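Local coordinates for guanine nucleotide exchange protein (Legionella pneumophila, PDB 1XSZ), which probably acts as a guanine nucleotide exchange factor for ADP-ribosylation factors, joining a Sec7 domain to a C-terminal domain that caps the active site, at residues V235-V243 / L309-F317; S255-I264 / T276-S286. All blocks are in the same frame, centred on the assembly; numbering follows the deposited sequence.

Contact 1 (V235-V243 / L309-F317)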
ATOM      1  N   VAL A 235     -13.931  -0.740 -21.105  1.00 21.43           N
ATOM      2  CA  VAL A 235     -13.712   0.343 -20.155  1.00 21.05           C
ATOM      3  C   VAL A 235     -12.650   1.275 -20.735  1.00 20.45           C
ATOM      4  O   VAL A 235     -12.783   2.501 -20.674  1.00 21.41           O
ATOM      5  CB  VAL A 235     -13.208  -0.192 -18.790  1.00 20.08           C
ATOM      6  CG1 VAL A 235     -12.962   0.969 -17.837  1.00 20.84           C
ATOM      7  CG2 VAL A 235     -14.222  -1.162 -18.193  1.00 20.65           C
ATOM      8  N   PHE A 236     -11.604   0.678 -21.300  1.00 21.27           N
ATOM      9  CA  PHE A 236     -10.499   1.427 -21.898  1.00 21.90           C
ATOM     10  C   PHE A 236     -10.327   1.061 -23.371  1.00 23.92           C
ATOM     11  O   PHE A 236      -9.517   0.205 -23.714  1.00 24.15           O
ATOM     12  CB  PHE A 236      -9.190   1.126 -21.164  1.00 20.70           C
ATOM     13  CG  PHE A 236      -9.235   1.421 -19.695  1.00 19.02           C
ATOM     14  CD1 PHE A 236      -9.265   0.385 -18.765  1.00 18.68           C
ATOM     15  CD2 PHE A 236      -9.252   2.734 -19.237  1.00 17.75           C
ATOM     16  CE1 PHE A 236      -9.310   0.658 -17.398  1.00 19.20           C
ATOM     17  CE2 PHE A 236      -9.298   3.014 -17.876  1.00 17.78           C
ATOM     18  CZ  PHE A 236      -9.328   1.973 -16.954  1.00 18.67           C
ATOM     19  N   PRO A 237     -11.085   1.715 -24.264  1.00 26.74           N
ATOM     20  CA  PRO A 237     -10.991   1.431 -25.700  1.00 28.89           C
ATOM     21  C   PRO A 237      -9.567   1.520 -26.256  1.00 30.98           C
ATOM     22  O   PRO A 237      -9.208   0.797 -27.186  1.00 32.09           O
ATOM     23  CB  PRO A 237     -11.919   2.476 -26.312  1.00 28.65           C
ATOM     24  CG  PRO A 237     -12.969   2.635 -25.257  1.00 29.85           C
ATOM     25  CD  PRO A 237     -12.139   2.708 -23.997  1.00 27.18           C
ATOM     26  N   GLY A 238      -8.761   2.404 -25.674  1.00 32.48           N
ATOM     27  CA  GLY A 238      -7.391   2.575 -26.126  1.00 35.14           C
ATOM     28  C   GLY A 238      -6.539   1.318 -26.138  1.00 36.94           C
ATOM     29  O   GLY A 238      -5.890   1.011 -27.142  1.00 36.84           O
ATOM     30  N   ILE A 239      -6.537   0.582 -25.031  1.00 37.75           N
ATOM     31  CA  ILE A 239      -5.741  -0.637 -24.924  1.00 38.29           C
ATOM     32  C   ILE A 239      -6.030  -1.629 -26.047  1.00 39.29           C
ATOM     33  O   ILE A 239      -6.987  -1.465 -26.806  1.00 40.78           O
ATOM     34  CB  ILE A 239      -5.967  -1.336 -23.568  1.00 38.26           C
ATOM     35  CG1 ILE A 239      -7.422  -1.786 -23.446  1.00 36.70           C
ATOM     36  CG2 ILE A 239      -5.599  -0.388 -22.434  1.00 38.46           C
ATOM     37  CD1 ILE A 239      -7.736  -2.501 -22.155  1.00 37.78           C
ATOM     38  N   GLY A 240      -5.198  -2.659 -26.145  1.00 39.69           N
ATOM     39  CA  GLY A 240      -5.366  -3.653 -27.189  1.00 40.09           C
ATOM     40  C   GLY A 240      -6.575  -4.555 -27.030  1.00 39.81           C
ATOM     41  O   GLY A 240      -7.447  -4.310 -26.196  1.00 40.01           O
ATOM     42  N   ASP A 241      -6.623  -5.601 -27.847  1.00 39.04           N
ATOM     43  CA  ASP A 241      -7.718  -6.560 -27.810  1.00 37.96           C
ATOM     44  C   ASP A 241      -7.230  -7.852 -27.163  1.00 36.69           C
ATOM     45  O   ASP A 241      -7.990  -8.808 -27.011  1.00 36.17           O
ATOM     46  CB  ASP A 241      -8.211  -6.853 -29.232  1.00 40.37           C
ATOM     47  CG  ASP A 241      -8.628  -5.597 -29.980  1.00 41.77           C
ATOM     48  OD1 ASP A 241      -9.052  -5.715 -31.149  1.00 44.02           O
ATOM     49  OD2 ASP A 241      -8.531  -4.492 -29.404  1.00 43.64           O
ATOM     50  N   ASN A 242      -5.957  -7.870 -26.778  1.00 35.05           N
ATOM     51  CA  ASN A 242      -5.357  -9.047 -26.158  1.00 33.70           C
ATOM     52  C   ASN A 242      -5.023  -8.835 -24.685  1.00 31.11           C
ATOM     53  O   ASN A 242      -4.110  -9.467 -24.155  1.00 30.39           O
ATOM     54  CB  ASN A 242      -4.083  -9.440 -26.908  1.00 36.08           C
ATOM     55  CG  ASN A 242      -4.326  -9.680 -28.384  1.00 37.86           C
ATOM     56  OD1 ASN A 242      -5.119 -10.543 -28.761  1.00 39.23           O
ATOM     57  ND2 ASN A 242      -3.644  -8.914 -29.228  1.00 39.15           N
ATOM     58  N   VAL A 243      -5.759  -7.947 -24.027  1.00 29.62           N
ATOM     59  CA  VAL A 243      -5.519  -7.677 -22.617  1.00 27.61           C
ATOM     60  C   VAL A 243      -6.466  -8.487 -21.743  1.00 27.13           C
ATOM     61  O   VAL A 243      -7.687  -8.381 -21.865  1.00 28.18           O
ATOM     62  CB  VAL A 243      -5.696  -6.178 -22.286  1.00 26.89           C
ATOM     63  CG1 VAL A 243      -5.446  -5.936 -20.800  1.00 25.46           C
ATOM     64  CG2 VAL A 243      -4.733  -5.348 -23.116  1.00 26.98           C
ATOM     65  N   LEU A 309       0.963   0.681 -21.409  1.00 16.62           N
ATOM     66  CA  LEU A 309      -0.343   0.141 -21.049  1.00 16.82           C
ATOM     67  C   LEU A 309      -0.962   0.974 -19.927  1.00 15.10           C
ATOM     68  O   LEU A 309      -2.133   1.343 -19.982  1.00 15.04           O
ATOM     69  CB  LEU A 309      -0.214  -1.322 -20.609  1.00 18.05           C
ATOM     70  CG  LEU A 309      -1.497  -1.999 -20.112  1.00 19.56           C
ATOM     71  CD1 LEU A 309      -2.572  -1.959 -21.194  1.00 20.82           C
ATOM     72  CD2 LEU A 309      -1.191  -3.438 -19.728  1.00 19.60           C
ATOM     73  N   ALA A 310      -0.169   1.272 -18.904  1.00 14.31           N
ATOM     74  CA  ALA A 310      -0.655   2.074 -17.789  1.00 14.29           C
ATOM     75  C   ALA A 310      -1.018   3.491 -18.254  1.00 13.24           C
ATOM     76  O   ALA A 310      -2.049   4.041 -17.864  1.00 13.36           O
ATOM     77  CB  ALA A 310       0.410   2.133 -16.697  1.00 13.68           C
ATOM     78  N   ALA A 311      -0.169   4.065 -19.107  1.00 13.78           N
ATOM     79  CA  ALA A 311      -0.395   5.415 -19.617  1.00 13.80           C
ATOM     80  C   ALA A 311      -1.678   5.490 -20.437  1.00 13.86           C
ATOM     81  O   ALA A 311      -2.412   6.474 -20.364  1.00 14.66           O
ATOM     82  CB  ALA A 311       0.791   5.865 -20.456  1.00 14.53           C
ATOM     83  N   LYS A 312      -1.944   4.450 -21.221  1.00 14.76           N
ATOM     84  CA  LYS A 312      -3.157   4.419 -22.038  1.00 16.19           C
ATOM     85  C   LYS A 312      -4.395   4.385 -21.153  1.00 15.05           C
ATOM     86  O   LYS A 312      -5.375   5.086 -21.406  1.00 16.41           O
ATOM     87  CB  LYS A 312      -3.152   3.200 -22.961  1.00 17.84           C
ATOM     88  CG  LYS A 312      -2.148   3.285 -24.092  1.00 21.83           C
ATOM     89  CD  LYS A 312      -2.193   2.043 -24.965  1.00 25.52           C
ATOM     90  CE  LYS A 312      -1.119   2.095 -26.041  1.00 27.16           C
ATOM     91  NZ  LYS A 312      -1.125   0.869 -26.884  1.00 30.68           N
ATOM     92  N   ALA A 313      -4.360   3.564 -20.109  1.00 14.72           N
ATOM     93  CA  ALA A 313      -5.503   3.486 -19.212  1.00 15.20           C
ATOM     94  C   ALA A 313      -5.746   4.849 -18.557  1.00 13.43           C
ATOM     95  O   ALA A 313      -6.870   5.344 -18.522  1.00 15.23           O
ATOM     96  CB  ALA A 313      -5.268   2.413 -18.150  1.00 15.99           C
ATOM     97  N   ALA A 314      -4.682   5.470 -18.052  1.00 13.22           N
ATOM     98  CA  ALA A 314      -4.812   6.771 -17.405  1.00 13.93           C
ATOM     99  C   ALA A 314      -5.306   7.850 -18.369  1.00 12.66           C
ATOM    100  O   ALA A 314      -6.138   8.686 -18.013  1.00 13.25           O
ATOM    101  CB  ALA A 314      -3.467   7.182 -16.794  1.00 13.88           C
ATOM    102  N   ALA A 315      -4.795   7.816 -19.597  1.00 13.44           N
ATOM    103  CA  ALA A 315      -5.178   8.800 -20.602  1.00 13.92           C
ATOM    104  C   ALA A 315      -6.608   8.636 -21.101  1.00 15.31           C
ATOM    105  O   ALA A 315      -7.183   9.583 -21.633  1.00 15.77           O
ATOM    106  CB  ALA A 315      -4.214   8.744 -21.777  1.00 15.06           C
ATOM    107  N   ASP A 316      -7.183   7.446 -20.927  1.00 15.93           N
ATOM    108  CA  ASP A 316      -8.547   7.198 -21.383  1.00 17.88           C
ATOM    109  C   ASP A 316      -9.613   7.904 -20.548  1.00 18.12           C
ATOM    110  O   ASP A 316     -10.767   8.007 -20.965  1.00 20.00           O
ATOM    111  CB  ASP A 316      -8.829   5.693 -21.435  1.00 19.88           C
ATOM    112  CG  ASP A 316      -8.329   5.053 -22.718  1.00 24.60           C
ATOM    113  OD1 ASP A 316      -7.965   5.800 -23.656  1.00 26.92           O
ATOM    114  OD2 ASP A 316      -8.309   3.809 -22.803  1.00 25.27           O
ATOM    115  N   PHE A 317      -9.242   8.383 -19.364  1.00 15.79           N
ATOM    116  CA  PHE A 317     -10.184   9.111 -18.524  1.00 15.43           C
ATOM    117  C   PHE A 317     -10.283  10.543 -19.035  1.00 15.52           C
ATOM    118  O   PHE A 317      -9.295  11.103 -19.508  1.00 17.19           O
ATOM    119  CB  PHE A 317      -9.692   9.210 -17.071  1.00 15.22           C
ATOM    120  CG  PHE A 317      -9.845   7.952 -16.266  1.00 14.02           C
ATOM    121  CD1 PHE A 317      -8.905   6.932 -16.347  1.00 13.77           C
ATOM    122  CD2 PHE A 317     -10.914   7.812 -15.389  1.00 15.80           C
ATOM    123  CE1 PHE A 317      -9.022   5.792 -15.561  1.00 15.32           C
ATOM    124  CE2 PHE A 317     -11.037   6.673 -14.598  1.00 15.81           C
ATOM    125  CZ  PHE A 317     -10.087   5.665 -14.686  1.00 16.11           C
TER
HETATM  126  O   HOH W   1     -11.944   5.132 -21.450  1.00 38.72           O
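Phe236 and Gly238, in an irregular loop, pass alongside the C-terminal part of helix 306-315, with the CA atoms of Phe236 and Ala313 6.0 Å apart and those of Gly238 and Lys312 6.2 Å apart. The Phe236 ring lies flat against the helix: Ala313 CB sits over the centre of one face, 4.1 Å from the ring centroid in a CH-pi contact, while Val235 CG1 covers the opposite face nearer the rim. At the ring edge, Asp316 CB and Phe317 CE1 lie close to its plane. Phe317 CE1 touches Phe236 CE2 at 3.6 Å, the two rings being inclined at 56°.

This helix packs on strands 204-208 and 295-300 of the antiparallel sheet in the capping domain, its Ala310 and Ala314 against the sheet, and the loop wraps another of its flanks before leading into edge strand 243-248. The Asp316 carboxylate lies nearly coplanar with the Phe236 ring. Its OD2 accepts the backbone N-H of Gly238 (N to OD2 3.2 Å) on the syn side, through a bent bond of 138°. A water donates both to Val235 O and to Asp316 O, making a second polar bridge; Asp316 O is also bonded to Thr217 OG1. Farther along, Ile239 CG2 meets Leu309 CD1 at 3.6 Å. With Leu309 CG opposite the backbone N (chi1 176°), CD1 reaches toward the loop, and Val243 CG2 approaches the same methyl more distantly.

Contact 2 (S255-I264 / T276-S286)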
ATOM      1  N   SER A 255     -11.757  -2.133   3.078  0.50 12.41           N
ATOM      2  CA  SER A 255     -12.799  -1.289   2.505  0.50 13.31           C
ATOM      3  C   SER A 255     -13.230  -0.274   3.572  0.50 13.74           C
ATOM      4  O   SER A 255     -13.421   0.907   3.287  0.50 13.00           O
ATOM      5  CB  SER A 255     -13.994  -2.148   2.078  0.50 15.00           C
ATOM      6  OG  SER A 255     -15.069  -1.347   1.621  0.50 20.06           O
ATOM      7  N   PHE A 256     -13.368  -0.748   4.806  1.00 13.62           N
ATOM      8  CA  PHE A 256     -13.756   0.085   5.938  1.00 13.49           C
ATOM      9  C   PHE A 256     -12.682   1.145   6.211  1.00 13.84           C
ATOM     10  O   PHE A 256     -12.961   2.338   6.299  1.00 16.47           O
ATOM     11  CB  PHE A 256     -13.933  -0.838   7.161  1.00 13.61           C
ATOM     12  CG  PHE A 256     -14.198  -0.135   8.472  1.00 13.35           C
ATOM     13  CD1 PHE A 256     -13.184   0.543   9.151  1.00 13.40           C
ATOM     14  CD2 PHE A 256     -15.450  -0.235   9.076  1.00 14.14           C
ATOM     15  CE1 PHE A 256     -13.413   1.101  10.411  1.00 13.37           C
ATOM     16  CE2 PHE A 256     -15.691   0.317  10.331  1.00 13.87           C
ATOM     17  CZ  PHE A 256     -14.667   0.988  11.005  1.00 13.83           C
ATOM     18  N   PHE A 257     -11.442   0.690   6.312  1.00 12.84           N
ATOM     19  CA  PHE A 257     -10.330   1.566   6.646  1.00 12.31           C
ATOM     20  C   PHE A 257      -9.909   2.579   5.583  1.00 11.99           C
ATOM     21  O   PHE A 257      -9.623   3.740   5.911  1.00 12.38           O
ATOM     22  CB  PHE A 257      -9.136   0.684   7.043  1.00 12.12           C
ATOM     23  CG  PHE A 257      -7.953   1.436   7.600  1.00 11.06           C
ATOM     24  CD1 PHE A 257      -8.092   2.283   8.700  1.00 12.80           C
ATOM     25  CD2 PHE A 257      -6.688   1.252   7.051  1.00 12.33           C
ATOM     26  CE1 PHE A 257      -6.982   2.937   9.246  1.00 13.41           C
ATOM     27  CE2 PHE A 257      -5.575   1.900   7.589  1.00 11.19           C
ATOM     28  CZ  PHE A 257      -5.726   2.743   8.687  1.00 12.83           C
ATOM     29  N   THR A 258      -9.899   2.151   4.322  1.00 11.77           N
ATOM     30  CA  THR A 258      -9.417   2.997   3.227  1.00 12.29           C
ATOM     31  C   THR A 258     -10.381   3.302   2.084  1.00 13.55           C
ATOM     32  O   THR A 258     -10.071   4.141   1.235  1.00 13.65           O
ATOM     33  CB  THR A 258      -8.193   2.354   2.548  1.00 12.47           C
ATOM     34  OG1 THR A 258      -8.621   1.210   1.795  1.00 13.44           O
ATOM     35  CG2 THR A 258      -7.153   1.909   3.578  1.00 13.65           C
ATOM     36  N   GLY A 259     -11.514   2.610   2.035  1.00 12.75           N
ATOM     37  CA  GLY A 259     -12.466   2.816   0.950  1.00 13.17           C
ATOM     38  C   GLY A 259     -12.127   1.950  -0.255  1.00 12.38           C
ATOM     39  O   GLY A 259     -12.735   2.057  -1.318  1.00 13.48           O
ATOM     40  N   TYR A 260     -11.153   1.068  -0.079  1.00 12.10           N
ATOM     41  CA  TYR A 260     -10.683   0.171  -1.124  1.00 11.62           C
ATOM     42  C   TYR A 260     -11.815  -0.668  -1.713  1.00 13.48           C
ATOM     43  O   TYR A 260     -12.617  -1.255  -0.972  1.00 14.76           O
ATOM     44  CB  TYR A 260      -9.604  -0.738  -0.524  1.00 12.25           C
ATOM     45  CG  TYR A 260      -8.910  -1.694  -1.466  1.00 11.96           C
ATOM     46  CD1 TYR A 260      -8.336  -1.259  -2.666  1.00 11.59           C
ATOM     47  CD2 TYR A 260      -8.743  -3.035  -1.107  1.00 13.32           C
ATOM     48  CE1 TYR A 260      -7.610  -2.141  -3.475  1.00 12.83           C
ATOM     49  CE2 TYR A 260      -8.026  -3.912  -1.899  1.00 14.08           C
ATOM     50  CZ  TYR A 260      -7.461  -3.470  -3.079  1.00 12.20           C
ATOM     51  OH  TYR A 260      -6.753  -4.357  -3.852  1.00 15.15           O
ATOM     52  N   LYS A 261     -11.867  -0.722  -3.041  1.00 13.23           N
ATOM     53  CA  LYS A 261     -12.879  -1.501  -3.748  1.00 14.73           C
ATOM     54  C   LYS A 261     -12.250  -2.615  -4.581  1.00 15.69           C
ATOM     55  O   LYS A 261     -12.955  -3.351  -5.279  1.00 16.97           O
ATOM     56  CB  LYS A 261     -13.726  -0.599  -4.653  1.00 15.66           C
ATOM     57  CG  LYS A 261     -14.533   0.444  -3.903  1.00 18.59           C
ATOM     58  CD  LYS A 261     -15.662   1.003  -4.753  1.00 24.24           C
ATOM     59  CE  LYS A 261     -16.708  -0.065  -5.043  1.00 23.96           C
ATOM     60  NZ  LYS A 261     -17.864   0.486  -5.803  1.00 27.30           N
ATOM     61  N   GLY A 262     -10.926  -2.737  -4.517  1.00 14.47           N
ATOM     62  CA  GLY A 262     -10.241  -3.778  -5.259  1.00 14.62           C
ATOM     63  C   GLY A 262      -9.198  -3.300  -6.253  1.00 13.82           C
ATOM     64  O   GLY A 262      -9.091  -2.099  -6.540  1.00 14.07           O
ATOM     65  N   THR A 263      -8.426  -4.248  -6.771  1.00 14.28           N
ATOM     66  CA  THR A 263      -7.383  -3.976  -7.752  1.00 15.00           C
ATOM     67  C   THR A 263      -7.581  -4.858  -8.978  1.00 16.63           C
ATOM     68  O   THR A 263      -7.787  -6.068  -8.861  1.00 17.90           O
ATOM     69  CB  THR A 263      -5.984  -4.263  -7.182  1.00 15.76           C
ATOM     70  OG1 THR A 263      -5.751  -3.419  -6.052  1.00 17.39           O
ATOM     71  CG2 THR A 263      -4.910  -4.004  -8.234  1.00 17.84           C
ATOM     72  N   ILE A 264      -7.528  -4.241 -10.150  1.00 16.22           N
ATOM     73  CA  ILE A 264      -7.669  -4.966 -11.405  1.00 17.07           C
ATOM     74  C   ILE A 264      -6.277  -5.058 -12.005  1.00 17.69           C
ATOM     75  O   ILE A 264      -5.565  -4.055 -12.084  1.00 18.38           O
ATOM     76  CB  ILE A 264      -8.574  -4.204 -12.395  1.00 16.12           C
ATOM     77  CG1 ILE A 264      -9.941  -3.948 -11.762  1.00 19.06           C
ATOM     78  CG2 ILE A 264      -8.709  -4.998 -13.697  1.00 18.27           C
ATOM     79  CD1 ILE A 264     -10.798  -2.966 -12.529  1.00 20.25           C
ATOM     80  N   THR A 276      -1.625  -2.319 -13.011  1.00 15.52           N
ATOM     81  CA  THR A 276      -2.637  -2.540 -11.991  1.00 15.87           C
ATOM     82  C   THR A 276      -3.451  -1.265 -11.824  1.00 14.60           C
ATOM     83  O   THR A 276      -2.938  -0.147 -11.986  1.00 14.34           O
ATOM     84  CB  THR A 276      -2.032  -2.918 -10.626  1.00 16.12           C
ATOM     85  OG1 THR A 276      -1.094  -1.916 -10.222  1.00 16.00           O
ATOM     86  CG2 THR A 276      -1.351  -4.273 -10.702  1.00 16.87           C
ATOM     87  N   ILE A 277      -4.727  -1.438 -11.513  1.00 13.47           N
ATOM     88  CA  ILE A 277      -5.622  -0.315 -11.321  1.00 13.30           C
ATOM     89  C   ILE A 277      -6.370  -0.520 -10.014  1.00 13.27           C
ATOM     90  O   ILE A 277      -7.137  -1.474  -9.866  1.00 13.88           O
ATOM     91  CB  ILE A 277      -6.637  -0.201 -12.481  1.00 14.22           C
ATOM     92  CG1 ILE A 277      -5.897  -0.063 -13.814  1.00 16.79           C
ATOM     93  CG2 ILE A 277      -7.556   0.984 -12.248  1.00 14.50           C
ATOM     94  CD1 ILE A 277      -6.823   0.021 -15.018  1.00 17.98           C
ATOM     95  N   GLN A 278      -6.115   0.362  -9.054  1.00 12.23           N
ATOM     96  CA  GLN A 278      -6.765   0.301  -7.750  1.00 11.99           C
ATOM     97  C   GLN A 278      -7.886   1.321  -7.694  1.00 12.54           C
ATOM     98  O   GLN A 278      -7.737   2.440  -8.180  1.00 12.87           O
ATOM     99  CB  GLN A 278      -5.766   0.628  -6.641  1.00 12.85           C
ATOM    100  CG  GLN A 278      -4.547  -0.247  -6.602  1.00 13.76           C
ATOM    101  CD  GLN A 278      -3.524   0.279  -5.621  1.00 12.79           C
ATOM    102  OE1 GLN A 278      -3.829   0.488  -4.446  1.00 14.81           O
ATOM    103  NE2 GLN A 278      -2.310   0.502  -6.097  1.00 14.63           N
ATOM    104  N   VAL A 279      -8.995   0.947  -7.075  1.00 12.66           N
ATOM    105  CA  VAL A 279     -10.130   1.842  -6.949  1.00 12.56           C
ATOM    106  C   VAL A 279     -10.503   2.040  -5.483  1.00 12.97           C
ATOM    107  O   VAL A 279     -10.565   1.076  -4.717  1.00 13.11           O
ATOM    108  CB  VAL A 279     -11.360   1.286  -7.708  1.00 13.62           C
ATOM    109  CG1 VAL A 279     -12.552   2.195  -7.501  1.00 15.14           C
ATOM    110  CG2 VAL A 279     -11.041   1.160  -9.191  1.00 15.42           C
ATOM    111  N   TYR A 280     -10.735   3.291  -5.104  1.00 11.74           N
ATOM    112  CA  TYR A 280     -11.136   3.639  -3.746  1.00 11.38           C
ATOM    113  C   TYR A 280     -12.323   4.591  -3.800  1.00 12.07           C
ATOM    114  O   TYR A 280     -12.326   5.532  -4.585  1.00 13.41           O
ATOM    115  CB  TYR A 280     -10.010   4.349  -2.978  1.00 12.24           C
ATOM    116  CG  TYR A 280      -8.755   3.540  -2.799  1.00 10.85           C
ATOM    117  CD1 TYR A 280      -7.844   3.396  -3.840  1.00 11.68           C
ATOM    118  CD2 TYR A 280      -8.496   2.876  -1.597  1.00 11.53           C
ATOM    119  CE1 TYR A 280      -6.710   2.607  -3.697  1.00 12.21           C
ATOM    120  CE2 TYR A 280      -7.367   2.085  -1.442  1.00 12.15           C
ATOM    121  CZ  TYR A 280      -6.481   1.949  -2.496  1.00 12.53           C
ATOM    122  OH  TYR A 280      -5.384   1.136  -2.367  1.00 13.13           O
ATOM    123  N   THR A 281     -13.339   4.337  -2.983  1.00 12.86           N
ATOM    124  CA  THR A 281     -14.488   5.227  -2.907  1.00 14.45           C
ATOM    125  C   THR A 281     -14.653   5.543  -1.427  1.00 15.55           C
ATOM    126  O   THR A 281     -14.599   4.653  -0.572  1.00 15.56           O
ATOM    127  CB  THR A 281     -15.779   4.600  -3.497  1.00 16.94           C
ATOM    128  OG1 THR A 281     -16.092   3.384  -2.818  1.00 21.80           O
ATOM    129  CG2 THR A 281     -15.596   4.322  -4.973  1.00 17.62           C
ATOM    130  N   PRO A 282     -14.848   6.819  -1.098  1.00 14.45           N
ATOM    131  CA  PRO A 282     -14.998   7.227   0.299  1.00 15.04           C
ATOM    132  C   PRO A 282     -16.227   6.760   1.061  1.00 15.64           C
ATOM    133  O   PRO A 282     -17.316   6.627   0.505  1.00 16.18           O
ATOM    134  CB  PRO A 282     -14.930   8.748   0.216  1.00 16.22           C
ATOM    135  CG  PRO A 282     -15.579   9.030  -1.121  1.00 17.86           C
ATOM    136  CD  PRO A 282     -14.943   7.980  -2.005  1.00 15.63           C
ATOM    137  N   ASN A 283     -16.027   6.476   2.345  1.00 14.44           N
ATOM    138  CA  ASN A 283     -17.123   6.119   3.229  1.00 14.12           C
ATOM    139  C   ASN A 283     -16.874   6.860   4.541  1.00 14.58           C
ATOM    140  O   ASN A 283     -15.812   7.457   4.736  1.00 14.10           O
ATOM    141  CB  ASN A 283     -17.256   4.596   3.422  1.00 15.00           C
ATOM    142  CG  ASN A 283     -16.040   3.960   4.043  1.00 14.01           C
ATOM    143  OD1 ASN A 283     -15.649   4.301   5.155  1.00 14.82           O
ATOM    144  ND2 ASN A 283     -15.441   3.012   3.332  1.00 14.38           N
ATOM    145  N   ILE A 284     -17.847   6.849   5.437  1.00 15.43           N
ATOM    146  CA  ILE A 284     -17.710   7.592   6.684  1.00 16.39           C
ATOM    147  C   ILE A 284     -16.468   7.253   7.507  1.00 16.43           C
ATOM    148  O   ILE A 284     -15.943   8.106   8.227  1.00 17.69           O
ATOM    149  CB  ILE A 284     -18.979   7.425   7.555  1.00 18.87           C
ATOM    150  CG1 ILE A 284     -18.984   8.461   8.681  1.00 19.99           C
ATOM    151  CG2 ILE A 284     -19.045   6.015   8.113  1.00 20.68           C
ATOM    152  CD1 ILE A 284     -20.288   8.514   9.447  1.00 23.04           C
ATOM    153  N   PHE A 285     -15.988   6.020   7.394  1.00 15.24           N
ATOM    154  CA  PHE A 285     -14.814   5.596   8.147  1.00 16.21           C
ATOM    155  C   PHE A 285     -13.512   6.012   7.474  1.00 16.14           C
ATOM    156  O   PHE A 285     -12.618   6.567   8.114  1.00 17.30           O
ATOM    157  CB  PHE A 285     -14.834   4.073   8.321  1.00 17.54           C
ATOM    158  CG  PHE A 285     -16.119   3.552   8.901  1.00 17.97           C
ATOM    159  CD1 PHE A 285     -16.431   3.765  10.243  1.00 18.77           C
ATOM    160  CD2 PHE A 285     -17.041   2.893   8.097  1.00 19.53           C
ATOM    161  CE1 PHE A 285     -17.644   3.331  10.773  1.00 20.44           C
ATOM    162  CE2 PHE A 285     -18.258   2.454   8.616  1.00 19.74           C
ATOM    163  CZ  PHE A 285     -18.561   2.675   9.958  1.00 19.23           C
ATOM    164  N   SER A 286     -13.406   5.761   6.176  1.00 14.19           N
ATOM    165  CA  SER A 286     -12.190   6.074   5.445  1.00 13.99           C
ATOM    166  C   SER A 286     -11.901   7.561   5.283  1.00 14.46           C
ATOM    167  O   SER A 286     -10.741   7.967   5.267  1.00 15.00           O
ATOM    168  CB  SER A 286     -12.218   5.417   4.061  1.00 15.06           C
ATOM    169  OG  SER A 286     -13.179   6.034   3.212  1.00 13.51           O
TER
HETATM  170  O   HOH W   2     -10.352   4.859   8.633  1.00 14.46           O
HETATM  171  O   HOH W   3     -18.680   2.455  -3.940  1.00 36.07           O
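Tyr260 pairs with Tyr280, and Ile264 with Ile277, in a beta hairpin whose strands 260-264 and 276-280 run antiparallel. A beta bulge interrupts the register: Lys261 and Gly262 together face Val279, whose O accepts from Lys261 N at 2.8 Å and whose N donates to Gly262 O, nearly in line with the C=O bond. Beyond the bulge, Ile264 and Ile277 each give an N-H to the other's O.

On the face that carries Tyr260 and Tyr280, Tyr260 OH and Thr263 OG1 are 2.6 Å apart and share a hydrogen bond; Tyr280 OH donates to Gln278 OE1 at 2.7 Å and is bonded to Ala106 N. Gln278 NE2 turns to Glu105. At the end of the helix, Thr258 OG1 bonds to Leu254 O and accepts Tyr260 N in an ST turn. Lys261, turned away from the tyrosine face, bends at chi3 (67°) as its CD crosses Thr281; its NZ forms a salt bridge with Asp222 and shares a water with Thr281 OG1.

Directly after the helix, Gly259 turns with positive phi, and its O accepts Thr281 N from above the carbonyl plane. Ser255 O takes two donors from opposite faces of its plane, Gly259 N and Asn283 ND2, the latter at 2.9 Å. Asn283 OD1 accepts Ser286 N in an Asx motif, and Ser286 OG in return accepts Asn283 N at 3.0 Å. A water donates to both Phe257 O and Phe285 O. Beside it, the Phe256 and Phe285 rings form an offset stack, centroids 4.0 Å apart and planes at 14°, with Phe256 CZ 3.4 Å from Phe285 CD1.

Overall arrangement
Both contacts belong to the C-terminal capping domain, their centres about 21 Å apart, and they meet through Ile277: its CD1 lies 3.5 Å from Phe236 CE1 and 4.2 Å from Ala313 CB. Through this one side chain the hairpin of contact 2 supports the Phe236 ring and Ala313 of contact 1. Ile264 and Val279 share that face of the sheet, whereas the Tyr260 and Tyr280 face, with the end of helix 252-258, turns to the Sec7 domain. Phe257 and Thr258 pack on Sec7 helices 131-149 and 106-123, about 11 Å from contact 2's centre to the chain centre. Contact 1, about 23 Å from that centre, lies farther out. This layout is consistent with a cap held over the exchange site.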